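Local structure of type VI secretion system-associated protein TagF (Pseudomonas aeruginosa PAO1, 2QNU) at residues Leu89-Leu94 and Glu130-Ala135; Glu116-Ser121 and Gln134-Leu139. The protein is of unconfirmed biochemical function but, as a TagF-family protein, is associated with the type VI secretion system and probably takes part in its regulation. All coordinates share one frame; numbering follows the deposited sequence.

Contact 1 of 2, residues Leu89-Leu94 and Glu130-Ala135; sequences LTVACL and EAFEQA
Phe132 drives its ring from helix 129-137 down to strand 89-95, where the far corner, CZ, meets two branched aliphatic side chains. Val91 CG2 lies 4.0 Å from Phe132 CZ, and Leu89 CD2 lies 4.2 Å from the same Phe132 CZ. The ring can span the gap because CG stands anti to the backbone N (chi1 173°), which carries it away from the helix; the backbones stay well apart, Val91 CA and Glu133 CA being 10.2 Å from each other. Leu89 reaches up from the opposite direction, whereas Val91 and the ring slide past one another. Val91 holds CG1 anti to its backbone N (chi1 172°), and this leaves CG2, anti to the carbonyl carbon, as the branch that touches. In the fold this is a helix lying over one face of an antiparallel sheet: strand 89-95 runs between strands 4-7 and 71-77, and Leu89 and Val91, two positions apart, present their CB atoms to the same face. Thr90, between them, points CB to the other side, where its OG1 is hydrogen-bonded to Trp29 NE1. A phenylalanine suits the helix position because it is long and flat enough to bridge to the sheet, and beta-branched valine fits comfortably in an extended strand. The Phe132 ring also meets Phe6 of strand 4-7 edge-to-face, while Leu119 of helix 110-121 packs against both Leu89 and Val91.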
loop_
_atom_site.group_PDB
_atom_site.type_symbol
_atom_site.label_atom_id
_atom_site.label_comp_id
_atom_site.label_asym_id
_atom_site.label_seq_id
_atom_site.Cartn_x
_atom_site.Cartn_y
_atom_site.Cartn_z
ATOM N N LEU B 89 1.779 -27.601 8.357
ATOM C CA LEU B 89 2.356 -27.228 9.668
ATOM C C LEU B 89 2.659 -25.745 9.588
ATOM O O LEU B 89 3.293 -25.258 8.652
ATOM C CB LEU B 89 3.656 -27.982 9.907
ATOM C CG LEU B 89 4.468 -27.664 11.195
ATOM C CD1 LEU B 89 3.684 -28.051 12.412
ATOM C CD2 LEU B 89 5.725 -28.465 11.152
ATOM N N THR B 90 2.218 -25.026 10.588
ATOM C CA THR B 90 2.378 -23.600 10.593
ATOM C C THR B 90 3.111 -23.217 11.836
ATOM O O THR B 90 2.784 -23.715 12.877
ATOM C CB THR B 90 0.957 -22.902 10.611
ATOM O OG1 THR B 90 0.187 -23.401 9.536
ATOM C CG2 THR B 90 1.074 -21.403 10.477
ATOM N N VAL B 91 4.092 -22.337 11.695
ATOM C CA VAL B 91 4.632 -21.563 12.823
ATOM C C VAL B 91 4.120 -20.105 12.674
ATOM O O VAL B 91 4.252 -19.484 11.597
ATOM C CB VAL B 91 6.149 -21.604 12.806
ATOM C CG1 VAL B 91 6.769 -20.645 13.857
ATOM C CG2 VAL B 91 6.621 -23.062 12.994
ATOM N N ALA B 92 3.522 -19.594 13.751
ATOM C CA ALA B 92 2.829 -18.284 13.738
ATOM C C ALA B 92 3.164 -17.448 14.964
ATOM O O ALA B 92 3.217 -17.954 16.081
ATOM C CB ALA B 92 1.354 -18.491 13.686
ATOM N N CYS B 93 3.413 -16.167 14.718
ATOM C CA CYS B 93 3.511 -15.188 15.783
ATOM C C CYS B 93 2.321 -14.212 15.730
ATOM O O CYS B 93 2.096 -13.522 14.741
ATOM C CB CYS B 93 4.809 -14.436 15.629
ATOM S SG CYS B 93 4.988 -13.263 16.872
ATOM N N LEU B 94 1.577 -14.151 16.816
ATOM C CA LEU B 94 0.465 -13.227 16.941
ATOM C C LEU B 94 0.941 -11.829 17.354
ATOM O O LEU B 94 1.634 -11.708 18.279
ATOM C CB LEU B 94 -0.487 -13.760 17.982
ATOM C CG LEU B 94 -1.766 -14.370 17.428
ATOM C CD1 LEU B 94 -1.550 -15.802 17.081
ATOM C CD2 LEU B 94 -2.897 -14.202 18.485
ATOM N N GLU B 130 10.372 -32.846 20.484
ATOM C CA GLU B 130 10.719 -32.022 21.668
ATOM C C GLU B 130 11.640 -30.857 21.293
ATOM O O GLU B 130 11.477 -29.755 21.810
ATOM C CB GLU B 130 11.413 -32.825 22.801
ATOM C CG GLU B 130 10.907 -34.227 23.147
ATOM C CD GLU B 130 12.000 -35.132 23.881
ATOM O OE1 GLU B 130 12.349 -36.235 23.351
ATOM O OE2 GLU B 130 12.521 -34.761 24.977
ATOM N N ALA B 131 12.605 -31.098 20.402
ATOM C CA ALA B 131 13.569 -30.058 19.969
ATOM C C ALA B 131 12.936 -28.951 19.092
ATOM O O ALA B 131 13.204 -27.719 19.246
ATOM C CB ALA B 131 14.736 -30.728 19.223
ATOM N N PHE B 132 12.086 -29.378 18.169
ATOM C CA PHE B 132 11.260 -28.433 17.406
ATOM C C PHE B 132 10.431 -27.516 18.319
ATOM O O PHE B 132 10.520 -26.302 18.187
ATOM C CB PHE B 132 10.337 -29.184 16.475
ATOM C CG PHE B 132 9.337 -28.318 15.779
ATOM C CD1 PHE B 132 7.996 -28.393 16.105
ATOM C CD2 PHE B 132 9.739 -27.439 14.791
ATOM C CE1 PHE B 132 7.075 -27.626 15.441
ATOM C CE2 PHE B 132 8.809 -26.640 14.146
ATOM C CZ PHE B 132 7.483 -26.711 14.498
ATOM N N GLU B 133 9.690 -28.103 19.262
ATOM C CA GLU B 133 8.819 -27.323 20.163
ATOM C C GLU B 133 9.631 -26.329 20.961
ATOM O O GLU B 133 9.278 -25.167 21.043
ATOM C CB GLU B 133 8.061 -28.232 21.112
ATOM C CG GLU B 133 7.025 -29.136 20.405
ATOM C CD GLU B 133 6.386 -30.186 21.347
ATOM O OE1 GLU B 133 7.006 -30.557 22.397
ATOM O OE2 GLU B 133 5.266 -30.659 20.981
ATOM N N GLN B 134 10.734 -26.811 21.520
ATOM C CA GLN B 134 11.718 -25.989 22.251
ATOM C C GLN B 134 12.239 -24.872 21.413
ATOM O O GLN B 134 12.243 -23.740 21.837
ATOM C CB GLN B 134 12.880 -26.849 22.753
ATOM C CG GLN B 134 12.505 -27.643 24.016
ATOM C CD GLN B 134 13.471 -28.800 24.354
ATOM O OE1 GLN B 134 14.546 -28.940 23.745
ATOM N NE2 GLN B 134 13.091 -29.629 25.342
ATOM N N ALA B 135 12.672 -25.175 20.199
ATOM C CA ALA B 135 13.149 -24.129 19.289
ATOM C C ALA B 135 12.081 -23.062 18.990
ATOM O O ALA B 135 12.383 -21.880 19.026
ATOM C CB ALA B 135 13.696 -24.741 17.984
#

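Contact 2 of 2, residues Glu116-Ser121 and Gln134-Leu139; sequences ESLLLS and QAVAQL
With CG anti to its carbonyl carbon (chi1 -72°) and CD1 continuing the chain (chi2 -178°) toward Leu139, Leu118 leaves CD2 to branch off to Ala135; Leu139, with CG anti to its own backbone N, reaches back to meet it tip to tip. The motif is a pair of helices, 110-121 and 129-137, packed side by side on one face of the antiparallel sheet. Leu118 straddles the methyl of Ala135: its CD2 is 3.6 Å from Ala135 CB, and its CD1 is 3.9 Å from the same Ala135 CB. Alanine suits this place because its short side chain lets the backbones draw near, Leu118 CA and Ala135 CA being 7.6 Å apart. Leu118 CD1 also serves the sheetward side, 4.2 Å from Val136 CG2, and lies 4.0 Å from Leu139 CD2. Val136, near the end of helix 129-137, and Leu139, just beyond it, both touch Val4 of strand 4-7, so Leu118 joins residues that themselves rest on the sheet. Ser121 OG reaches back three residues and donates a hydrogen bond of 2.6 Å to Leu118 O, arriving 17° out of the carbonyl plane.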
loop_
_atom_site.group_PDB
_atom_site.type_symbol
_atom_site.label_atom_id
_atom_site.label_comp_id
_atom_site.label_asym_id
_atom_site.label_seq_id
_atom_site.Cartn_x
_atom_site.Cartn_y
_atom_site.Cartn_z
ATOM N N GLU B 116 11.535 -20.951 8.550
ATOM C CA GLU B 116 11.570 -22.003 7.483
ATOM C C GLU B 116 12.544 -23.124 7.830
ATOM O O GLU B 116 12.246 -24.303 7.638
ATOM C CB GLU B 116 11.974 -21.417 6.140
ATOM C CG GLU B 116 10.902 -20.496 5.490
ATOM C CD GLU B 116 11.388 -19.929 4.174
ATOM O OE1 GLU B 116 12.622 -20.011 3.940
ATOM O OE2 GLU B 116 10.563 -19.410 3.342
ATOM N N SER B 117 13.704 -22.774 8.373
ATOM C CA SER B 117 14.665 -23.846 8.765
ATOM C C SER B 117 14.065 -24.735 9.844
ATOM O O SER B 117 14.256 -25.966 9.868
ATOM C CB SER B 117 16.002 -23.232 9.155
ATOM O OG SER B 117 16.685 -24.086 10.012
ATOM N N LEU B 118 13.251 -24.166 10.734
ATOM C CA LEU B 118 12.686 -25.012 11.785
ATOM C C LEU B 118 11.644 -25.968 11.231
ATOM O O LEU B 118 11.615 -27.109 11.579
ATOM C CB LEU B 118 12.072 -24.187 12.922
ATOM C CG LEU B 118 13.066 -23.483 13.824
ATOM C CD1 LEU B 118 12.271 -22.778 14.888
ATOM C CD2 LEU B 118 14.093 -24.442 14.430
ATOM N N LEU B 119 10.730 -25.459 10.414
ATOM C CA LEU B 119 9.743 -26.312 9.754
ATOM C C LEU B 119 10.443 -27.438 8.931
ATOM O O LEU B 119 9.962 -28.579 8.892
ATOM C CB LEU B 119 8.917 -25.472 8.804
ATOM C CG LEU B 119 7.912 -24.444 9.403
ATOM C CD1 LEU B 119 7.310 -23.511 8.325
ATOM C CD2 LEU B 119 6.817 -25.135 10.079
ATOM N N LEU B 120 11.502 -27.072 8.219
ATOM C CA LEU B 120 12.224 -28.045 7.353
ATOM C C LEU B 120 12.821 -29.165 8.233
ATOM O O LEU B 120 12.686 -30.334 7.912
ATOM C CB LEU B 120 13.275 -27.338 6.489
ATOM C CG LEU B 120 12.593 -26.500 5.421
ATOM C CD1 LEU B 120 13.503 -25.411 4.919
ATOM C CD2 LEU B 120 12.003 -27.251 4.254
ATOM N N SER B 121 13.342 -28.804 9.398
ATOM C CA SER B 121 13.902 -29.749 10.333
ATOM C C SER B 121 12.969 -30.901 10.652
ATOM O O SER B 121 13.437 -32.009 10.987
ATOM C CB SER B 121 14.373 -29.041 11.629
ATOM O OG SER B 121 13.290 -28.802 12.531
ATOM N N GLN B 134 10.734 -26.811 21.520
ATOM C CA GLN B 134 11.718 -25.989 22.251
ATOM C C GLN B 134 12.239 -24.872 21.413
ATOM O O GLN B 134 12.243 -23.740 21.837
ATOM C CB GLN B 134 12.880 -26.849 22.753
ATOM C CG GLN B 134 12.505 -27.643 24.016
ATOM C CD GLN B 134 13.471 -28.800 24.354
ATOM O OE1 GLN B 134 14.546 -28.940 23.745
ATOM N NE2 GLN B 134 13.091 -29.629 25.342
ATOM N N ALA B 135 12.672 -25.175 20.199
ATOM C CA ALA B 135 13.149 -24.129 19.289
ATOM C C ALA B 135 12.081 -23.062 18.990
ATOM O O ALA B 135 12.383 -21.880 19.026
ATOM C CB ALA B 135 13.696 -24.741 17.984
ATOM N N VAL B 136 10.856 -23.480 18.657
ATOM C CA VAL B 136 9.777 -22.543 18.417
ATOM C C VAL B 136 9.534 -21.647 19.661
ATOM O O VAL B 136 9.358 -20.435 19.527
ATOM C CB VAL B 136 8.446 -23.266 18.008
ATOM C CG1 VAL B 136 7.291 -22.270 17.956
ATOM C CG2 VAL B 136 8.606 -23.975 16.660
ATOM N N ALA B 137 9.540 -22.259 20.848
ATOM C CA ALA B 137 9.243 -21.546 22.091
ATOM C C ALA B 137 10.344 -20.552 22.452
ATOM O O ALA B 137 10.072 -19.594 23.136
ATOM C CB ALA B 137 9.053 -22.535 23.235
ATOM N N GLN B 138 11.566 -20.787 21.967
ATOM C CA GLN B 138 12.709 -19.927 22.224
ATOM C C GLN B 138 12.842 -18.849 21.162
ATOM O O GLN B 138 13.742 -18.002 21.207
ATOM C CB GLN B 138 14.000 -20.761 22.248
ATOM C CG GLN B 138 14.174 -21.744 23.451
ATOM C CD GLN B 138 15.623 -22.335 23.560
ATOM O OE1 GLN B 138 16.527 -21.916 22.813
ATOM N NE2 GLN B 138 15.831 -23.315 24.481
ATOM N N LEU B 139 11.940 -18.854 20.192
ATOM C CA LEU B 139 12.086 -17.996 19.046
ATOM C C LEU B 139 11.578 -16.588 19.394
ATOM O O LEU B 139 10.499 -16.448 20.006
ATOM C CB LEU B 139 11.305 -18.620 17.888
ATOM C CG LEU B 139 11.637 -18.477 16.405
ATOM C CD1 LEU B 139 12.968 -18.978 15.955
ATOM C CD2 LEU B 139 10.548 -19.258 15.640
#

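Contacts 1 and 2 lie side by side, their centres about 5 Å apart, and share Gln134 and Ala135 of helix 129-137. Contact 1 seats this helix on strand 89-95; contact 2 packs it against helix 110-121, and together they make one apolar layer over the sheet. Leu119, on the helix of contact 2, reaches the strand of contact 1: Leu119 CD2 lies 3.6 Å from Val91 CG2 and 3.6 Å from Leu89 CG. Phe132 CD2 comes 3.7 Å from Leu118 O, and Val91 CG2 is 4.3 Å from Val136 CG2. Both contacts belong to the TagF N-terminal region and contribute to the apolar packing between its helices and the sheet.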